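Local coordinates for clostripain-related protein (Bacteroides thetaiotaomicron, PDB 6N9J), which is a secreted cysteine protease of the clostripain (C11) family that probably cleaves peptide bonds in its substrates, at residues N286-M291 / I348-N353; K358-R361 / E365-S368. All blocks are in the same frame, centred on the assembly; numbering follows the deposited sequence.

Interaction 1. Residues N286-M291 / I348-N353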
loop_
_atom_site.group_PDB
_atom_site.type_symbol
_atom_site.label_atom_id
_atom_site.label_comp_id
_atom_site.label_asym_id
_atom_site.label_seq_id
_atom_site.Cartn_x
_atom_site.Cartn_y
_atom_site.Cartn_z
ATOM N N ASN A 286 1.674 17.084 2.309
ATOM C CA ASN A 286 0.395 16.514 2.704
ATOM C C ASN A 286 0.533 15.454 3.791
ATOM O O ASN A 286 -0.442 15.161 4.491
ATOM C CB ASN A 286 -0.300 15.890 1.490
ATOM C CG ASN A 286 -0.902 16.929 0.562
ATOM O OD1 ASN A 286 -1.284 18.000 0.999
ATOM N ND2 ASN A 286 -1.005 16.602 -0.722
ATOM N N TYR A 287 1.740 14.897 3.933
ATOM C CA TYR A 287 1.965 13.720 4.778
ATOM C C TYR A 287 2.981 13.915 5.900
ATOM O O TYR A 287 4.157 14.154 5.644
ATOM C CB TYR A 287 2.428 12.537 3.916
ATOM C CG TYR A 287 1.467 12.151 2.829
ATOM C CD1 TYR A 287 0.397 11.315 3.097
ATOM C CD2 TYR A 287 1.620 12.632 1.537
ATOM C CE1 TYR A 287 -0.489 10.958 2.106
ATOM C CE2 TYR A 287 0.739 12.286 0.544
ATOM C CZ TYR A 287 -0.311 11.443 0.835
ATOM O OH TYR A 287 -1.194 11.077 -0.150
ATOM N N HIS A 288 2.528 13.759 7.141
ATOM C CA HIS A 288 3.394 13.868 8.311
ATOM C C HIS A 288 3.310 12.631 9.190
ATOM O O HIS A 288 2.298 11.939 9.191
ATOM C CB HIS A 288 3.028 15.109 9.135
ATOM C CG HIS A 288 3.343 16.395 8.441
ATOM N ND1 HIS A 288 2.436 17.047 7.635
ATOM C CD2 HIS A 288 4.478 17.127 8.404
ATOM C CE1 HIS A 288 2.996 18.137 7.140
ATOM N NE2 HIS A 288 4.235 18.212 7.596
ATOM N N ASP A 289 4.361 12.373 9.961
ATOM C CA ASP A 289 4.349 11.224 10.848
ATOM C C ASP A 289 3.325 11.391 11.978
ATOM O O ASP A 289 3.374 12.356 12.757
ATOM C CB ASP A 289 5.743 10.973 11.417
ATOM C CG ASP A 289 5.816 9.681 12.215
ATOM O OD1 ASP A 289 5.872 8.572 11.603
ATOM O OD2 ASP A 289 5.817 9.783 13.455
ATOM N N LEU A 290 2.410 10.425 12.066
ATOM C CA LEU A 290 1.320 10.460 13.039
ATOM C C LEU A 290 1.800 10.541 14.492
ATOM O O LEU A 290 1.243 11.308 15.282
ATOM C CB LEU A 290 0.415 9.236 12.864
ATOM C CG LEU A 290 -0.729 9.107 13.873
ATOM C CD1 LEU A 290 -1.740 10.229 13.695
ATOM C CD2 LEU A 290 -1.403 7.767 13.751
ATOM N N MET A 291 2.820 9.760 14.852
ATOM C CA MET A 291 3.347 9.830 16.219
ATOM C C MET A 291 3.981 11.192 16.477
ATOM O O MET A 291 3.863 11.742 17.573
ATOM C CB MET A 291 4.368 8.715 16.493
ATOM C CG MET A 291 4.987 8.784 17.918
ATOM S SD MET A 291 3.804 8.597 19.277
ATOM C CE MET A 291 3.661 6.817 19.366
ATOM N N ILE A 348 -2.396 16.815 8.607
ATOM C CA ILE A 348 -2.522 17.827 9.655
ATOM C C ILE A 348 -3.435 18.949 9.179
ATOM O O ILE A 348 -3.043 19.739 8.316
ATOM C CB ILE A 348 -1.156 18.399 10.046
ATOM C CG1 ILE A 348 -0.286 17.310 10.686
ATOM C CG2 ILE A 348 -1.322 19.601 10.958
ATOM C CD1 ILE A 348 1.152 17.742 10.939
ATOM N N LEU A 349 -4.653 19.006 9.714
ATOM C CA LEU A 349 -5.612 20.039 9.318
ATOM C C LEU A 349 -5.007 21.422 9.482
ATOM O O LEU A 349 -4.505 21.769 10.547
ATOM C CB LEU A 349 -6.902 19.932 10.132
ATOM C CG LEU A 349 -7.760 18.698 9.825
ATOM C CD1 LEU A 349 -8.789 18.465 10.923
ATOM C CD2 LEU A 349 -8.440 18.845 8.470
ATOM N N ARG A 350 -5.041 22.205 8.414
ATOM C CA ARG A 350 -4.444 23.524 8.445
ATOM C C ARG A 350 -5.501 24.621 8.430
ATOM O O ARG A 350 -5.166 25.806 8.438
ATOM C CB ARG A 350 -3.486 23.688 7.270
ATOM C CG ARG A 350 -2.299 22.730 7.305
ATOM C CD ARG A 350 -1.720 22.603 5.916
ATOM N NE ARG A 350 -0.391 22.000 5.880
ATOM C CZ ARG A 350 -0.163 20.692 5.923
ATOM N NH1 ARG A 350 -1.174 19.844 6.046
ATOM N NH2 ARG A 350 1.079 20.235 5.862
ATOM N N GLU A 351 -6.770 24.215 8.411
ATOM C CA GLU A 351 -7.900 25.145 8.478
ATOM C C GLU A 351 -7.841 26.226 7.400
ATOM O O GLU A 351 -7.797 27.415 7.712
ATOM C CB GLU A 351 -7.957 25.809 9.858
ATOM C CG GLU A 351 -8.240 24.860 11.016
ATOM C CD GLU A 351 -9.707 24.490 11.133
ATOM O OE1 GLU A 351 -10.523 24.986 10.323
ATOM O OE2 GLU A 351 -10.048 23.700 12.041
ATOM N N ASN A 352 -7.842 25.817 6.137
ATOM C CA ASN A 352 -7.608 26.768 5.054
ATOM C C ASN A 352 -8.744 26.846 4.041
ATOM O O ASN A 352 -8.597 27.472 2.990
ATOM C CB ASN A 352 -6.306 26.419 4.334
ATOM C CG ASN A 352 -6.253 24.966 3.898
ATOM O OD1 ASN A 352 -7.255 24.251 3.951
ATOM N ND2 ASN A 352 -5.079 24.522 3.459
ATOM N N ASN A 353 -9.860 26.195 4.367
ATOM C CA ASN A 353 -11.053 26.137 3.514
ATOM C C ASN A 353 -10.824 25.465 2.153
ATOM O O ASN A 353 -11.690 25.516 1.283
ATOM C CB ASN A 353 -11.627 27.547 3.297
ATOM C CG ASN A 353 -13.077 27.668 3.748
ATOM O OD1 ASN A 353 -13.827 26.690 3.747
ATOM N ND2 ASN A 353 -13.476 28.876 4.131
HETATM O O HOH W 1 -0.270 16.885 7.122
#
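A single water molecule ties His288 and Asn286 to Ile348 and Arg350, gripped by two groups from each segment. It accepts the backbone N-H of Ile348, with the water oxygen 2.6 Å from Ile348 N. A longer bond of 3.3 Å reaches the water oxygen from Arg350 NH1. The water donates to the backbone carbonyl of Asn286, its oxygen 3.2 Å from Asn286 O. The fourth partner is the imidazole: His288 ND1 lies 2.8 Å from the water oxygen, which sits in the plane of the ring at its edge. With four partners the water is an integral joint between the segments, and its in-plane bond to ND1 probably helps to hold the imidazole's rotation.

Direct side-chain contacts lie beside the water. The methyl end of Ile348 reaches over one face of the His288 ring, CD1 lying 3.9 Å from the ring centroid and 30° off its normal, a CH-pi contact. The chain gets there because Ile348 CG1 stands beside the backbone N (chi1 -65°) and CD1 continues outward from it in a nearly straight zigzag. Arg350 comes instead to the edge of the ring: its extended chain brings NH2 to 3.1 Å from His288 CE1, with the guanidinium turned 38° from the imidazole plane. Any positive charge on the imidazole would probably be disfavoured by this neighbour.

Strand 288-289, within the first segment, pairs antiparallel with strand 345-346, His288 bonding through its backbone to Thr346, and the loop 348-353 follows soon after the latter. Asp289 acts as the N-cap of helix 290-297, its OD2 accepting from Gly292 N, while the loop holding Ile348 and Arg350 leads into helix 355-363, whose Glu357 receives the backbone N-H of Arg350.

Interaction 2. Residues K358-R361 / E365-S368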
loop_
_atom_site.group_PDB
_atom_site.type_symbol
_atom_site.label_atom_id
_atom_site.label_comp_id
_atom_site.label_asym_id
_atom_site.label_seq_id
_atom_site.Cartn_x
_atom_site.Cartn_y
_atom_site.Cartn_z
ATOM N N LYS A 358 -12.212 20.171 2.976
ATOM C CA LYS A 358 -13.661 20.020 2.976
ATOM C C LYS A 358 -14.036 18.560 2.731
ATOM O O LYS A 358 -14.958 18.029 3.357
ATOM C CB LYS A 358 -14.308 20.923 1.919
ATOM N N TYR A 359 -13.307 17.916 1.826
ATOM C CA TYR A 359 -13.490 16.492 1.568
ATOM C C TYR A 359 -13.103 15.679 2.806
ATOM O O TYR A 359 -13.827 14.773 3.213
ATOM C CB TYR A 359 -12.669 16.049 0.349
ATOM C CG TYR A 359 -12.765 14.565 0.047
ATOM C CD1 TYR A 359 -11.861 13.665 0.596
ATOM C CD2 TYR A 359 -13.760 14.069 -0.788
ATOM C CE1 TYR A 359 -11.954 12.302 0.336
ATOM C CE2 TYR A 359 -13.860 12.716 -1.061
ATOM C CZ TYR A 359 -12.956 11.838 -0.498
ATOM O OH TYR A 359 -13.054 10.499 -0.774
ATOM N N TYR A 360 -11.960 16.009 3.399
ATOM C CA TYR A 360 -11.487 15.313 4.597
ATOM C C TYR A 360 -12.528 15.300 5.702
ATOM O O TYR A 360 -12.805 14.261 6.294
ATOM C CB TYR A 360 -10.211 15.967 5.117
ATOM C CG TYR A 360 -9.464 15.192 6.187
ATOM C CD1 TYR A 360 -9.700 15.423 7.537
ATOM C CD2 TYR A 360 -8.486 14.261 5.848
ATOM C CE1 TYR A 360 -8.993 14.733 8.518
ATOM C CE2 TYR A 360 -7.776 13.577 6.823
ATOM C CZ TYR A 360 -8.036 13.818 8.155
ATOM O OH TYR A 360 -7.337 13.140 9.130
ATOM N N ARG A 361 -13.097 16.472 5.970
ATOM C CA ARG A 361 -14.014 16.657 7.084
ATOM C C ARG A 361 -15.363 16.005 6.837
ATOM O O ARG A 361 -16.195 15.918 7.734
ATOM C CB ARG A 361 -14.212 18.150 7.359
ATOM C CG ARG A 361 -12.939 18.869 7.764
ATOM C CD ARG A 361 -13.179 20.360 8.019
ATOM N NE ARG A 361 -11.997 20.993 8.601
ATOM C CZ ARG A 361 -11.832 21.215 9.902
ATOM N NH1 ARG A 361 -12.779 20.867 10.765
ATOM N NH2 ARG A 361 -10.719 21.787 10.344
ATOM N N GLU A 365 -13.538 8.967 7.464
ATOM C CA GLU A 365 -14.136 8.516 8.719
ATOM C C GLU A 365 -13.240 8.796 9.914
ATOM O O GLU A 365 -13.728 8.997 11.030
ATOM C CB GLU A 365 -14.455 7.016 8.656
ATOM N N TRP A 366 -11.933 8.824 9.670
ATOM C CA TRP A 366 -10.951 9.014 10.734
ATOM C C TRP A 366 -11.142 10.353 11.451
ATOM O O TRP A 366 -10.907 10.465 12.654
ATOM C CB TRP A 366 -9.531 8.908 10.168
ATOM C CG TRP A 366 -8.465 9.182 11.189
ATOM C CD1 TRP A 366 -7.675 10.291 11.268
ATOM C CD2 TRP A 366 -8.078 8.335 12.286
ATOM N NE1 TRP A 366 -6.817 10.188 12.338
ATOM C CE2 TRP A 366 -7.043 8.997 12.979
ATOM C CE3 TRP A 366 -8.500 7.082 12.742
ATOM C CZ2 TRP A 366 -6.427 8.450 14.111
ATOM C CZ3 TRP A 366 -7.884 6.534 13.865
ATOM C CH2 TRP A 366 -6.860 7.217 14.535
ATOM N N TYR A 367 -11.577 11.358 10.696
ATOM C CA TYR A 367 -11.846 12.697 11.212
ATOM C C TYR A 367 -12.857 12.708 12.360
ATOM O O TYR A 367 -12.624 13.313 13.406
ATOM C CB TYR A 367 -12.339 13.572 10.061
ATOM C CG TYR A 367 -12.748 14.973 10.424
ATOM C CD1 TYR A 367 -11.800 15.942 10.723
ATOM C CD2 TYR A 367 -14.086 15.343 10.415
ATOM C CE1 TYR A 367 -12.176 17.239 11.037
ATOM C CE2 TYR A 367 -14.470 16.635 10.720
ATOM C CZ TYR A 367 -13.511 17.576 11.030
ATOM O OH TYR A 367 -13.890 18.855 11.334
ATOM N N SER A 368 -13.983 12.041 12.159
ATOM C CA SER A 368 -14.989 11.927 13.204
ATOM C C SER A 368 -14.676 10.806 14.211
ATOM O O SER A 368 -15.048 10.897 15.379
ATOM C CB SER A 368 -16.363 11.705 12.575
ATOM O OG SER A 368 -16.331 10.606 11.680
#
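Tyr360 and Arg361 of helix 355-363 meet Trp366 and Tyr367 of helix 365-369, two consecutive short helices joined by a tight turn in the C-terminal part of the clostripain-family chain. Glu365 belongs to this corner through its backbone, its N-H bonding to Gln171 of helix 166-171. Next, Trp366 lies alongside Tyr360, the two side chains pointing the same way. The Tyr360 hydroxyl reaches the indole edge in its plane, with OH 3.6 Å from Trp366 CD1, and its hydrogen bond goes on to Glu167. Trp366 also packs on Val166, and on Ala252 and Thr255 of helix 248-259, so the corner is pressed against the body of the protein.

Tyr367 covers the largest part of the interface. With its CG anti to the backbone N (chi1 176°), the ring swings back over the end of the preceding helix, where it meets both Tyr360 and Arg361. Tyr360 approaches obliquely, its CE1 3.8 Å from Tyr367 CD1 and the ring planes 77° apart. An alanine in place of Tyr360 would remove this ring and is likely to leave Glu167 without its hydroxyl partner and a gap beside Trp366 and Tyr367. Over one face of the Tyr367 ring runs Arg361: its CA makes a CH-pi contact 3.8 Å from the centroid, and the extended side chain continues toward the phenol end, its guanidinium turned steeply to the ring and paired with Glu351. Finally, Ser368 turns back within its own helix, its OG donating to Glu365 O at 3.1 Å, tilted 30° from the carbonyl plane.

How the interactions relate
Interactions 1 and 2 follow one another along the chain, their centres about 12 Å apart, and the loop 348-353 joins them directly. Its Leu349 packs on Tyr360 and Tyr367, with Leu349 CD1 3.6 Å from Tyr367 CE1, while Glu351, whose side chain is poorly ordered, is modelled with OE2 2.6 Å from Arg361 NH2 in a salt bridge. Both contacts are partly buried. Interaction 1 runs from the buried His288 to the exposed Arg350 and depends on a water among polar groups; interaction 2 is mainly aromatic, with Tyr360 and Trp366 buried and Arg361 partly exposed. The first joins a loop to a short ribbon, the second two consecutive helices.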